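Local coordinates for protein intimin (Escherichia coli O127:H6 str. E2348/69, PDB 6TQD) that probably serves as a bacterial surface adhesin, this part of its passenger, with a bacterial Ig-like domain, keeping an extended shape that restrains its reach, at residues N145-F150 with S163-G168. Numbering follows the deposited sequence.
Sequences NVPVSF and SANTNG
Thr166 lies alongside Val146, its OG1 3.7 Å from Val146 CB, while its side chain crosses that of Val148 at about a right angle, CG2 to CG2. Chi1 of 59° holds OG1 between Thr166's own N and carbonyl carbon, where it takes a nearly straight bond from Val146 N (2.9 Å, 172°) and is also hydrogen-bonded to Gln143 O. Thr166 N returns a 2.8 Å bond to Val146 O, and Asn145 N gives a bent hydrogen bond to Thr166 O. Farther along, Val148 and Ala164 form an antiparallel hydrogen-bonded pair. In this bacterial Ig-like domain, 163-165 is the outermost strand on one side of a mixed sheet, with 147-154 next to it. Val148, Phe150 and Thr166 face the interior of the sandwich, meeting Ala172 and Val174 of strand 171-177; Phe150 CE1 also touches Ala164 CB at 4.0 Å. The other face is more open: Asn165 OD1 rests against Pro147, 3.4 Å from its CB. There, in the conformers given, a water bridges Ser149 OG (2.7 Å) and Ser163 OG; the latter, 3.2 Å from Val148 O, may bond to it, but its proton has another acceptor within reach.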
loop_
_atom_site.group_PDB
_atom_site.type_symbol
_atom_site.label_atom_id
_atom_site.label_comp_id
_atom_site.label_asym_id
_atom_site.label_seq_id
_atom_site.Cartn_x
_atom_site.Cartn_y
_atom_site.Cartn_z
ATOM N N ASN A 145 7.927 -11.644 -10.154
ATOM C CA ASN A 145 7.614 -12.432 -11.354
ATOM C C ASN A 145 6.201 -12.174 -11.886
ATOM O O ASN A 145 5.590 -13.056 -12.498
ATOM C CB ASN A 145 7.859 -13.928 -11.106
ATOM C CG ASN A 145 7.986 -14.722 -12.391
ATOM O OD1 ASN A 145 7.464 -15.830 -12.502
ATOM N ND2 ASN A 145 8.681 -14.162 -13.364
ATOM N N VAL A 146 5.690 -10.975 -11.711
ATOM C CA VAL A 146 4.346 -10.597 -12.156
ATOM C C VAL A 146 4.453 -9.889 -13.500
ATOM O O VAL A 146 5.229 -8.933 -13.622
ATOM C CB VAL A 146 3.648 -9.684 -11.133
ATOM C CG1 VAL A 146 2.268 -9.267 -11.640
ATOM C CG2 VAL A 146 3.553 -10.368 -9.784
ATOM N N PRO A 147 3.696 -10.298 -14.523
ATOM C CA PRO A 147 3.739 -9.569 -15.804
ATOM C C PRO A 147 3.082 -8.201 -15.698
ATOM O O PRO A 147 1.965 -8.070 -15.197
ATOM C CB PRO A 147 2.959 -10.478 -16.763
ATOM C CG PRO A 147 2.953 -11.831 -16.109
ATOM C CD PRO A 147 2.966 -11.573 -14.637
ATOM N N VAL A 148 3.765 -7.189 -16.217
ATOM C CA VAL A 148 3.270 -5.818 -16.253
ATOM C C VAL A 148 3.139 -5.410 -17.708
ATOM O O VAL A 148 4.085 -5.566 -18.480
ATOM C CB VAL A 148 4.219 -4.862 -15.517
ATOM C CG1 VAL A 148 3.700 -3.461 -15.586
ATOM C CG2 VAL A 148 4.400 -5.293 -14.059
ATOM N N SER A 149 1.979 -4.870 -18.075
ATOM C CA SER A 149 1.694 -4.433 -19.435
ATOM C C SER A 149 1.879 -2.928 -19.531
ATOM O O SER A 149 1.377 -2.186 -18.681
ATOM C CB SER A 149 0.252 -4.783 -19.812
ATOM O OG SER A 149 0.092 -6.182 -19.944
ATOM N N PHE A 150 2.589 -2.483 -20.574
ATOM C CA PHE A 150 2.890 -1.076 -20.790
ATOM C C PHE A 150 2.206 -0.571 -22.055
ATOM O O PHE A 150 2.160 -1.272 -23.072
ATOM C CB PHE A 150 4.397 -0.829 -20.934
ATOM C CG PHE A 150 5.202 -1.339 -19.773
ATOM C CD1 PHE A 150 6.081 -2.397 -19.947
ATOM C CD2 PHE A 150 5.104 -0.752 -18.525
ATOM C CE1 PHE A 150 6.828 -2.859 -18.893
ATOM C CE2 PHE A 150 5.842 -1.222 -17.462
ATOM C CZ PHE A 150 6.717 -2.279 -17.652
ATOM N N SER A 163 5.447 -5.557 -22.496
ATOM C CA SER A 163 5.246 -6.281 -21.245
ATOM C C SER A 163 6.584 -6.784 -20.724
ATOM O O SER A 163 7.455 -7.180 -21.512
ATOM C CB SER A 163 4.282 -7.464 -21.445
ATOM O OG SER A 163 4.092 -8.190 -20.238
ATOM N N ALA A 164 6.741 -6.763 -19.395
ATOM C CA ALA A 164 7.913 -7.300 -18.737
ATOM C C ALA A 164 7.475 -7.812 -17.376
ATOM O O ALA A 164 6.558 -7.257 -16.772
ATOM C CB ALA A 164 8.990 -6.230 -18.554
ATOM N N ASN A 165 8.166 -8.837 -16.883
ATOM C CA ASN A 165 7.831 -9.414 -15.591
ATOM C C ASN A 165 8.643 -8.737 -14.499
ATOM O O ASN A 165 9.819 -8.419 -14.692
ATOM C CB ASN A 165 8.116 -10.916 -15.579
ATOM C CG ASN A 165 7.203 -11.701 -16.503
ATOM O OD1 ASN A 165 6.242 -11.168 -17.056
ATOM N ND2 ASN A 165 7.491 -12.990 -16.664
ATOM N N THR A 166 8.027 -8.542 -13.328
ATOM C CA THR A 166 8.758 -7.938 -12.223
ATOM C C THR A 166 9.878 -8.854 -11.738
ATOM O O THR A 166 9.782 -10.082 -11.808
ATOM C CB THR A 166 7.838 -7.638 -11.031
ATOM O OG1 THR A 166 7.201 -8.840 -10.556
ATOM C CG2 THR A 166 6.772 -6.613 -11.429
ATOM N N ASN A 167 10.937 -8.239 -11.220
ATOM C CA ASN A 167 12.040 -8.976 -10.616
ATOM C C ASN A 167 11.688 -9.311 -9.166
ATOM O O ASN A 167 10.543 -9.162 -8.736
ATOM C CB ASN A 167 13.333 -8.171 -10.745
ATOM C CG ASN A 167 13.284 -6.843 -9.989
ATOM O OD1 ASN A 167 12.428 -6.609 -9.142
ATOM N ND2 ASN A 167 14.234 -5.967 -10.297
ATOM N N GLY A 168 12.676 -9.790 -8.397
ATOM C CA GLY A 168 12.446 -10.172 -7.011
ATOM C C GLY A 168 12.069 -9.024 -6.098
ATOM O O GLY A 168 11.541 -9.261 -5.000
HETATM O O HOH W 1 1.593 -8.362 -19.534
#